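Local coordinates for luciferase-like monooxygenase (Streptomyces bottropensis, PDB 4US5), which probably acts as a flavin-dependent monooxygenase of the bacterial luciferase family, using molecular oxygen to oxidise a substrate, at residues D36-E41 with S325-A330; Y188-F193 with P221-V226; T242-H247 with G272-A277. All blocks are in the same frame, centred on the assembly; numbering follows the deposited sequence.

In the fold
The chain folds as a TIM barrel, a curled parallel sheet wrapped by helices. Contact 1 opens earliest, at the end of helix 21-38, and closes last, on helix 319-332. It brings the first and last helices of the chain together and so closes the barrel's outer layer. Contacts 2 and 3 both nest inside that long loop and follow one another in series. Contact 2 closes a short loop through helix 199-209 by pairing strands 188-191 and 221-229. Contact 3 then folds a loop after helix 261-268 back onto helix 233-251, near the surface. Contacts 2 and 3 touch where Val-226 CG1 packs on His-243 CE1, 4.0 Å away.

Contact 1 (D36-E41 with S325-A330); sequences DRLGYE and SYRLLA
Leu-38 and Ala-330 bring the two backbones closest, with their CA atoms 6.5 Å apart. Helix 21-38 ends here in a Schellman motif, with Gly-39 at positive phi, while helix 319-332 runs on through 325-330. In the barrel these are the first and last helices of the chain. Leu-38 CD1 meets Arg-327 CA at 3.9 Å and also touches Ala-330 CB. Just past the turn, Tyr-40 has its CG anti to the carbonyl carbon (chi1 -75°), and the ring extends to the other helix. Its OH donates to Tyr-326 O at 2.6 Å, in the carbonyl plane and on a lone pair. Tyr-326 O also takes the helix bond from Ala-330 N at 3.1 Å. The Tyr-326 side chain crosses Tyr-40 at about a right angle, with CD2 3.5 Å from Tyr-40 OH. Its own hydroxyl bonds Val-312 O and Ser-314 OG, and Ser-314 is a sodium ligand. At the exposed edge, in one conformer of Arg-327, its NH2 lies 4.4 Å from Arg-37 NH2. A second conformer makes this pair and its waters doubtful. The like charges would be expected to repel, probably eased by solvent; the buried tyrosine hydroxyl supplies the direct polar link.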
loop_
_atom_site.group_PDB
_atom_site.type_symbol
_atom_site.label_atom_id
_atom_site.label_comp_id
_atom_site.label_asym_id
_atom_site.label_seq_id
_atom_site.Cartn_x
_atom_site.Cartn_y
_atom_site.Cartn_z
ATOM N N ASP B 36 -16.821 -1.244 -12.181
ATOM C CA ASP B 36 -17.652 -1.750 -11.111
ATOM C C ASP B 36 -19.138 -1.655 -11.519
ATOM O O ASP B 36 -19.872 -2.668 -11.454
ATOM C CB ASP B 36 -17.376 -0.927 -9.831
ATOM C CG ASP B 36 -18.052 -1.470 -8.583
ATOM O OD1 ASP B 36 -18.149 -2.676 -8.392
ATOM O OD2 ASP B 36 -18.403 -0.626 -7.723
ATOM N N ARG B 37 -19.562 -0.488 -11.938
ATOM C CA ARG B 37 -20.981 -0.251 -12.325
ATOM C C ARG B 37 -21.408 -1.126 -13.496
ATOM O O ARG B 37 -22.532 -1.587 -13.529
ATOM C CB ARG B 37 -21.190 1.207 -12.702
ATOM C CG ARG B 37 -21.162 2.089 -11.452
ATOM C CD ARG B 37 -21.591 3.509 -11.695
ATOM N NE ARG B 37 -20.974 4.091 -12.906
ATOM C CZ ARG B 37 -19.801 4.754 -12.919
ATOM N NH1 ARG B 37 -19.098 4.941 -11.799
ATOM N NH2 ARG B 37 -19.339 5.264 -14.053
ATOM N N LEU B 38 -20.514 -1.336 -14.452
ATOM C CA LEU B 38 -20.860 -2.071 -15.680
ATOM C C LEU B 38 -20.884 -3.582 -15.547
ATOM O O LEU B 38 -21.403 -4.255 -16.429
ATOM C CB LEU B 38 -19.909 -1.687 -16.810
ATOM C CG LEU B 38 -20.066 -0.280 -17.362
ATOM C CD1 LEU B 38 -18.981 -0.021 -18.391
ATOM C CD2 LEU B 38 -21.445 -0.069 -17.973
ATOM N N GLY B 39 -20.321 -4.118 -14.493
ATOM C CA GLY B 39 -20.327 -5.548 -14.237
ATOM C C GLY B 39 -19.074 -6.294 -14.623
ATOM O O GLY B 39 -19.100 -7.499 -14.816
ATOM N N TYR B 40 -17.944 -5.588 -14.741
ATOM C CA TYR B 40 -16.661 -6.301 -14.868
ATOM C C TYR B 40 -16.391 -7.127 -13.607
ATOM O O TYR B 40 -16.795 -6.749 -12.495
ATOM C CB TYR B 40 -15.521 -5.300 -15.178
ATOM C CG TYR B 40 -15.510 -4.773 -16.605
ATOM C CD1 TYR B 40 -16.417 -3.838 -17.037
ATOM C CD2 TYR B 40 -14.510 -5.166 -17.499
ATOM C CE1 TYR B 40 -16.384 -3.353 -18.346
ATOM C CE2 TYR B 40 -14.456 -4.699 -18.801
ATOM C CZ TYR B 40 -15.393 -3.804 -19.232
ATOM O OH TYR B 40 -15.375 -3.330 -20.505
ATOM N N GLU B 41 -15.705 -8.246 -13.762
ATOM C CA GLU B 41 -15.462 -9.186 -12.663
ATOM C C GLU B 41 -14.404 -8.719 -11.674
ATOM O O GLU B 41 -14.606 -8.812 -10.461
ATOM C CB GLU B 41 -15.027 -10.568 -13.169
ATOM C CG GLU B 41 -15.992 -11.220 -14.101
ATOM C CD GLU B 41 -17.335 -11.522 -13.479
ATOM O OE1 GLU B 41 -17.369 -11.887 -12.259
ATOM O OE2 GLU B 41 -18.337 -11.304 -14.204
ATOM N N SER B 325 -14.365 2.737 -24.940
ATOM C CA SER B 325 -13.945 1.381 -25.302
ATOM C C SER B 325 -14.473 0.364 -24.312
ATOM O O SER B 325 -15.111 -0.626 -24.697
ATOM C CB SER B 325 -12.405 1.312 -25.465
ATOM O OG SER B 325 -11.989 0.013 -25.905
ATOM N N TYR B 326 -14.315 0.632 -23.003
ATOM C CA TYR B 326 -14.780 -0.276 -22.011
ATOM C C TYR B 326 -16.307 -0.360 -21.908
ATOM O O TYR B 326 -16.842 -1.408 -21.585
ATOM C CB TYR B 326 -14.126 0.035 -20.620
ATOM C CG TYR B 326 -12.691 -0.397 -20.536
ATOM C CD1 TYR B 326 -11.670 0.447 -20.915
ATOM C CD2 TYR B 326 -12.336 -1.662 -20.048
ATOM C CE1 TYR B 326 -10.328 0.056 -20.846
ATOM C CE2 TYR B 326 -10.995 -2.055 -19.987
ATOM C CZ TYR B 326 -10.006 -1.193 -20.390
ATOM O OH TYR B 326 -8.651 -1.573 -20.266
ATOM N N ARG B 327 -16.994 0.772 -22.123
ATOM C CA ARG B 327 -18.457 0.802 -22.165
ATOM C C ARG B 327 -18.994 -0.043 -23.318
ATOM O O ARG B 327 -19.882 -0.847 -23.141
ATOM C CB ARG B 327 -18.951 2.228 -22.375
ATOM C CG ARG B 327 -19.026 3.031 -21.130
ATOM C CD ARG B 327 -20.096 4.122 -21.288
ATOM N NE ARG B 327 -19.897 5.169 -20.326
ATOM C CZ ARG B 327 -20.482 5.189 -19.134
ATOM N NH1 ARG B 327 -21.316 4.214 -18.782
ATOM N NH2 ARG B 327 -20.231 6.192 -18.288
ATOM N N LEU B 328 -18.413 0.135 -24.478
ATOM C CA LEU B 328 -18.849 -0.611 -25.683
ATOM C C LEU B 328 -18.603 -2.096 -25.532
ATOM O O LEU B 328 -19.449 -2.926 -25.908
ATOM C CB LEU B 328 -18.140 -0.088 -26.924
ATOM C CG LEU B 328 -18.491 1.302 -27.389
ATOM C CD1 LEU B 328 -17.509 1.745 -28.453
ATOM C CD2 LEU B 328 -19.946 1.388 -27.898
ATOM N N LEU B 329 -17.486 -2.464 -24.889
ATOM C CA LEU B 329 -17.210 -3.869 -24.627
ATOM C C LEU B 329 -18.212 -4.522 -23.657
ATOM O O LEU B 329 -18.632 -5.660 -23.860
ATOM C CB LEU B 329 -15.775 -4.065 -24.077
ATOM C CG LEU B 329 -14.636 -3.948 -25.054
ATOM C CD1 LEU B 329 -13.292 -3.874 -24.303
ATOM C CD2 LEU B 329 -14.672 -5.137 -26.002
ATOM N N ALA B 330 -18.550 -3.824 -22.584
ATOM C CA ALA B 330 -19.512 -4.331 -21.655
ATOM C C ALA B 330 -20.839 -4.640 -22.376
ATOM O O ALA B 330 -21.493 -5.641 -22.076
ATOM C CB ALA B 330 -19.762 -3.336 -20.539
HETATM O O HOH W 1 -22.341 3.234 -15.770
HETATM O O HOH W 2 -21.047 6.495 -15.916
#

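Contact 2 (Y188-F193 with P221-V226); sequences YAYAHF and PILSVV
Tyr-188 and Ile-222 start a ladder of parallel strand bonds between 188-191 and 221-226. Ile-222 N donates to Tyr-188 O at 2.8 Å in a nearly straight bond (167°). Tyr-190 uses both of its backbone groups: its N binds Ile-222 O at 2.9 Å, and its O accepts from Ser-224 N at 2.8 Å. The axes of the two short strand segments are 26° from parallel. The backbone pairing is tight and regular up to Ser-224 N. Ala-189 CB lies 3.9 Å from Ile-222 CB, on the same sheet face as Ser-224. On the other face are Tyr-188, Tyr-190, Pro-221 and Leu-223, which helices 199-209 and 291-305 help to cover. Strand 188-191, helix 199-209 and strand 221-229 form a beta-alpha-beta crossover of the kind from which a TIM barrel is built.

After Ser-224 N the pairing loosens. The chain bends at Ala-191, the centre of an inverse gamma turn, and His-192 N makes only a weak bond to Ser-224 O. Side chains take over from the backbone there. His-192 CB rests 4.0 Å from Leu-223 CD1. The His-192 ring is held at both nitrogens, ND1 by Thr-199 OG1 and NE2 by Pro-284 O, which would fix its rotation. Phe-193 packs closely on Ser-224 and Val-226. It places CG between its backbone N and carbonyl carbon (chi1 67°). This lays its ring edge against the second strand, with Ser-224 O near the ring plane, 3.5 Å from Phe-193 CD1. Val-226 crosses Phe-193 at about a right angle, and its CG2 lies 3.7 Å from Phe-193 CB. Ala-191 and Phe-193 are the two partly exposed residues. They lie at and just after the C-terminal end of strand 188-191, the end where TIM-barrel enzymes carry their active sites.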
loop_
_atom_site.group_PDB
_atom_site.type_symbol
_atom_site.label_atom_id
_atom_site.label_comp_id
_atom_site.label_asym_id
_atom_site.label_seq_id
_atom_site.Cartn_x
_atom_site.Cartn_y
_atom_site.Cartn_z
ATOM N N TYR B 188 -4.691 -18.843 -13.447
ATOM C CA TYR B 188 -3.662 -18.431 -14.342
ATOM C C TYR B 188 -4.179 -17.408 -15.323
ATOM O O TYR B 188 -5.214 -17.611 -15.912
ATOM C CB TYR B 188 -3.149 -19.651 -15.116
ATOM C CG TYR B 188 -2.036 -19.378 -16.079
ATOM C CD1 TYR B 188 -0.842 -18.876 -15.656
ATOM C CD2 TYR B 188 -2.167 -19.700 -17.440
ATOM C CE1 TYR B 188 0.215 -18.676 -16.544
ATOM C CE2 TYR B 188 -1.136 -19.472 -18.347
ATOM C CZ TYR B 188 0.056 -18.980 -17.895
ATOM O OH TYR B 188 1.101 -18.788 -18.760
ATOM N N ALA B 189 -3.428 -16.320 -15.497
ATOM C CA ALA B 189 -3.768 -15.314 -16.482
ATOM C C ALA B 189 -2.625 -15.182 -17.470
ATOM O O ALA B 189 -1.501 -14.839 -17.102
ATOM C CB ALA B 189 -4.037 -13.996 -15.800
ATOM N N TYR B 190 -2.907 -15.476 -18.733
ATOM C CA TYR B 190 -1.900 -15.407 -19.798
ATOM C C TYR B 190 -1.960 -14.111 -20.564
ATOM O O TYR B 190 -3.005 -13.748 -21.127
ATOM C CB TYR B 190 -2.060 -16.561 -20.807
ATOM C CG TYR B 190 -0.931 -16.635 -21.815
ATOM C CD1 TYR B 190 0.232 -17.299 -21.524
ATOM C CD2 TYR B 190 -1.042 -16.031 -23.062
ATOM C CE1 TYR B 190 1.274 -17.370 -22.456
ATOM C CE2 TYR B 190 -0.015 -16.089 -23.993
ATOM C CZ TYR B 190 1.162 -16.754 -23.663
ATOM O OH TYR B 190 2.188 -16.815 -24.579
ATOM N N ALA B 191 -0.815 -13.457 -20.678
ATOM C CA ALA B 191 -0.702 -12.210 -21.447
ATOM C C ALA B 191 -0.512 -12.427 -22.947
ATOM O O ALA B 191 0.604 -12.337 -23.469
ATOM C CB ALA B 191 0.428 -11.330 -20.881
ATOM N N HIS B 192 -1.624 -12.574 -23.644
ATOM C CA HIS B 192 -1.613 -12.753 -25.076
ATOM C C HIS B 192 -0.942 -11.573 -25.778
ATOM O O HIS B 192 -0.198 -11.756 -26.769
ATOM C CB HIS B 192 -3.021 -12.932 -25.585
ATOM C CG HIS B 192 -3.129 -12.794 -27.053
ATOM N ND1 HIS B 192 -2.715 -13.775 -27.927
ATOM C CD2 HIS B 192 -3.443 -11.720 -27.813
ATOM C CE1 HIS B 192 -2.853 -13.336 -29.166
ATOM N NE2 HIS B 192 -3.353 -12.112 -29.121
ATOM N N PHE B 193 -1.166 -10.374 -25.248
ATOM C CA PHE B 193 -0.672 -9.176 -25.882
ATOM C C PHE B 193 0.836 -9.054 -25.755
ATOM O O PHE B 193 1.453 -8.248 -26.443
ATOM C CB PHE B 193 -1.360 -7.923 -25.304
ATOM C CG PHE B 193 -1.028 -7.637 -23.858
ATOM C CD1 PHE B 193 -1.685 -8.294 -22.836
ATOM C CD2 PHE B 193 -0.103 -6.662 -23.518
ATOM C CE1 PHE B 193 -1.404 -8.021 -21.520
ATOM C CE2 PHE B 193 0.189 -6.392 -22.203
ATOM C CZ PHE B 193 -0.476 -7.059 -21.194
ATOM N N PRO B 221 -8.579 -20.297 -16.111
ATOM C CA PRO B 221 -7.805 -19.492 -17.032
ATOM C C PRO B 221 -8.446 -18.131 -17.348
ATOM O O PRO B 221 -9.645 -18.048 -17.654
ATOM C CB PRO B 221 -7.727 -20.385 -18.300
ATOM C CG PRO B 221 -8.638 -21.555 -18.068
ATOM C CD PRO B 221 -9.423 -21.270 -16.832
ATOM N N ILE B 222 -7.614 -17.098 -17.338
ATOM C CA ILE B 222 -7.955 -15.779 -17.841
ATOM C C ILE B 222 -7.014 -15.482 -19.010
ATOM O O ILE B 222 -5.820 -15.796 -18.943
ATOM C CB ILE B 222 -7.734 -14.706 -16.729
ATOM C CG1 ILE B 222 -8.857 -14.817 -15.707
ATOM C CG2 ILE B 222 -7.662 -13.306 -17.312
ATOM C CD1 ILE B 222 -8.768 -13.801 -14.576
ATOM N N LEU B 223 -7.529 -14.838 -20.044
ATOM C CA LEU B 223 -6.710 -14.345 -21.122
ATOM C C LEU B 223 -6.612 -12.810 -21.058
ATOM O O LEU B 223 -7.637 -12.136 -21.131
ATOM C CB LEU B 223 -7.338 -14.754 -22.441
ATOM C CG LEU B 223 -6.504 -14.656 -23.700
ATOM C CD1 LEU B 223 -5.279 -15.545 -23.611
ATOM C CD2 LEU B 223 -7.361 -15.023 -24.896
ATOM N N SER B 224 -5.406 -12.286 -20.856
ATOM C CA SER B 224 -5.189 -10.848 -20.880
ATOM C C SER B 224 -4.906 -10.390 -22.278
ATOM O O SER B 224 -4.002 -10.917 -22.951
ATOM C CB SER B 224 -4.092 -10.427 -19.918
ATOM O OG SER B 224 -4.464 -10.815 -18.618
ATOM N N VAL B 225 -5.661 -9.396 -22.705
ATOM C CA VAL B 225 -5.674 -8.917 -24.069
ATOM C C VAL B 225 -5.721 -7.401 -24.058
ATOM O O VAL B 225 -6.409 -6.813 -23.237
ATOM C CB VAL B 225 -6.908 -9.424 -24.856
ATOM C CG1 VAL B 225 -6.733 -10.881 -25.257
ATOM C CG2 VAL B 225 -8.202 -9.232 -24.073
ATOM N N VAL B 226 -5.005 -6.785 -24.994
ATOM C CA VAL B 226 -5.211 -5.410 -25.330
ATOM C C VAL B 226 -6.375 -5.298 -26.299
ATOM O O VAL B 226 -6.477 -6.054 -27.311
ATOM C CB VAL B 226 -3.958 -4.792 -25.958
ATOM C CG1 VAL B 226 -4.264 -3.477 -26.625
ATOM C CG2 VAL B 226 -2.893 -4.603 -24.925
#

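Contact 3 (T242-H247 with G272-A277); sequences THRLFH and GPDPLA
Asp-274 OD1 is gripped by three donors, and two of them are waters that lead across to Arg-244. The third is Ala-277 N, at 3.2 Å from Asp-274 OD1, which makes an Asx motif at the start of a helix-like turn. That N-H comes from above the carboxylate plane, 67° out of it. One water also donates to Arg-244 O. The other accepts from Arg-244 NE, 2.9 Å from the water oxygen. In the fold, this loop after helix 261-268 packs on the side of helix 233-251.

The second carboxylate oxygen carries the direct link. Arg-244 NH2 donates to Asp-274 OD2 at 2.8 Å, with an N-H...O angle of 165°, and forms a salt bridge. OD2 lies at the edge of the guanidinium, near its plane, and is met on its syn side, somewhat out of the carboxylate plane. The arginine chain bends at chi3 (66°), which helps bring the guanidinium round to the acid. Replacing Asp-274 by an alanine would probably leave the Arg-244 charge without its mate here and take from the Ala-277 N-H its side-chain acceptor.

Next to this polar side, Leu-276 is directed toward the helix. Its CD1 lies 3.8 Å from Arg-244 CA. Its CD2 stands over one face of the His-247 ring, 3.7 Å from the centroid, as a CH-pi contact. The same ring is steadied at its edge by a weak bond from His-247 ND1 to His-243 O. One residue earlier than Leu-276, Pro-275 CG touches the helix backbone, 3.7 Å from His-247 O.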
loop_
_atom_site.group_PDB
_atom_site.type_symbol
_atom_site.label_atom_id
_atom_site.label_comp_id
_atom_site.label_asym_id
_atom_site.label_seq_id
_atom_site.Cartn_x
_atom_site.Cartn_y
_atom_site.Cartn_z
ATOM N N THR B 242 -2.315 5.658 -31.703
ATOM C CA THR B 242 -1.475 5.894 -30.531
ATOM C C THR B 242 -0.561 4.725 -30.226
ATOM O O THR B 242 0.664 4.882 -30.048
ATOM C CB THR B 242 -2.377 6.168 -29.304
ATOM O OG1 THR B 242 -3.014 7.427 -29.480
ATOM C CG2 THR B 242 -1.614 6.138 -27.975
ATOM N N HIS B 243 -1.140 3.534 -30.183
ATOM C CA HIS B 243 -0.376 2.361 -29.846
ATOM C C HIS B 243 0.632 2.004 -30.946
ATOM O O HIS B 243 1.749 1.572 -30.671
ATOM C CB HIS B 243 -1.319 1.206 -29.604
ATOM C CG HIS B 243 -0.787 0.206 -28.648
ATOM N ND1 HIS B 243 -1.564 -0.788 -28.124
ATOM C CD2 HIS B 243 0.434 0.069 -28.084
ATOM C CE1 HIS B 243 -0.839 -1.515 -27.293
ATOM N NE2 HIS B 243 0.363 -0.985 -27.218
ATOM N N ARG B 244 0.173 2.103 -32.184
ATOM C CA ARG B 244 1.007 1.830 -33.320
ATOM C C ARG B 244 2.260 2.724 -33.281
ATOM O O ARG B 244 3.383 2.237 -33.491
ATOM C CB ARG B 244 0.224 2.050 -34.599
ATOM C CG ARG B 244 -0.876 1.048 -34.840
ATOM C CD ARG B 244 -1.682 1.393 -36.073
ATOM N NE ARG B 244 -0.861 1.265 -37.272
ATOM C CZ ARG B 244 -0.978 2.018 -38.356
ATOM N NH1 ARG B 244 -1.898 2.961 -38.436
ATOM N NH2 ARG B 244 -0.126 1.827 -39.379
ATOM N N LEU B 245 2.048 4.014 -33.055
ATOM C CA LEU B 245 3.170 4.996 -33.041
ATOM C C LEU B 245 4.057 4.773 -31.837
ATOM O O LEU B 245 5.268 4.893 -31.935
ATOM C CB LEU B 245 2.644 6.426 -33.045
ATOM C CG LEU B 245 3.702 7.549 -32.985
ATOM C CD1 LEU B 245 4.687 7.408 -34.132
ATOM C CD2 LEU B 245 3.037 8.916 -33.005
ATOM N N PHE B 246 3.457 4.374 -30.704
ATOM C CA PHE B 246 4.263 4.062 -29.523
ATOM C C PHE B 246 5.224 2.946 -29.865
ATOM O O PHE B 246 6.408 3.008 -29.527
ATOM C CB PHE B 246 3.370 3.686 -28.314
ATOM C CG PHE B 246 4.130 3.434 -27.032
ATOM C CD1 PHE B 246 4.606 4.475 -26.267
ATOM C CD2 PHE B 246 4.360 2.131 -26.607
ATOM C CE1 PHE B 246 5.314 4.247 -25.093
ATOM C CE2 PHE B 246 5.060 1.878 -25.435
ATOM C CZ PHE B 246 5.525 2.936 -24.664
ATOM N N HIS B 247 4.764 1.955 -30.618
ATOM C CA HIS B 247 5.672 0.880 -31.011
ATOM C C HIS B 247 6.756 1.311 -32.000
ATOM O O HIS B 247 7.872 0.853 -31.908
ATOM C CB HIS B 247 4.924 -0.313 -31.598
ATOM C CG HIS B 247 4.585 -1.342 -30.586
ATOM N ND1 HIS B 247 3.510 -1.206 -29.738
ATOM C CD2 HIS B 247 5.206 -2.491 -30.233
ATOM C CE1 HIS B 247 3.478 -2.230 -28.909
ATOM N NE2 HIS B 247 4.469 -3.046 -29.221
ATOM N N GLY B 272 8.073 4.413 -42.460
ATOM C CA GLY B 272 8.781 4.171 -41.213
ATOM C C GLY B 272 8.476 2.805 -40.619
ATOM O O GLY B 272 7.637 2.082 -41.126
ATOM N N PRO B 273 9.180 2.444 -39.548
ATOM C CA PRO B 273 8.897 1.193 -38.881
ATOM C C PRO B 273 7.419 1.079 -38.498
ATOM O O PRO B 273 6.793 2.062 -38.060
ATOM C CB PRO B 273 9.783 1.237 -37.630
ATOM C CG PRO B 273 10.827 2.282 -37.908
ATOM C CD PRO B 273 10.171 3.264 -38.810
ATOM N N ASP B 274 6.855 -0.102 -38.722
ATOM C CA ASP B 274 5.541 -0.454 -38.186
ATOM C C ASP B 274 5.655 -1.894 -37.665
ATOM O O ASP B 274 5.215 -2.838 -38.334
ATOM C CB ASP B 274 4.480 -0.303 -39.270
ATOM C CG ASP B 274 3.065 -0.337 -38.720
ATOM O OD1 ASP B 274 2.864 -0.850 -37.594
ATOM O OD2 ASP B 274 2.168 0.160 -39.411
ATOM N N PRO B 275 6.318 -2.066 -36.510
ATOM C CA PRO B 275 6.510 -3.382 -35.922
ATOM C C PRO B 275 5.211 -4.180 -35.813
ATOM O O PRO B 275 5.228 -5.384 -36.040
ATOM C CB PRO B 275 7.048 -3.085 -34.517
ATOM C CG PRO B 275 7.606 -1.725 -34.590
ATOM C CD PRO B 275 6.840 -0.993 -35.640
ATOM N N LEU B 276 4.098 -3.519 -35.519
ATOM C CA LEU B 276 2.838 -4.245 -35.349
ATOM C C LEU B 276 2.306 -4.796 -36.695
ATOM O O LEU B 276 1.666 -5.848 -36.737
ATOM C CB LEU B 276 1.789 -3.367 -34.694
ATOM C CG LEU B 276 2.169 -2.843 -33.317
ATOM C CD1 LEU B 276 1.081 -1.931 -32.794
ATOM C CD2 LEU B 276 2.440 -4.000 -32.361
ATOM N N ALA B 277 2.566 -4.080 -37.772
ATOM C CA ALA B 277 2.147 -4.532 -39.114
ATOM C C ALA B 277 3.065 -5.643 -39.632
ATOM O O ALA B 277 2.663 -6.431 -40.462
ATOM C CB ALA B 277 2.147 -3.362 -40.085
HETATM O O HOH W 3 3.755 -0.220 -35.038
HETATM O O HOH W 4 0.102 -1.446 -37.476
#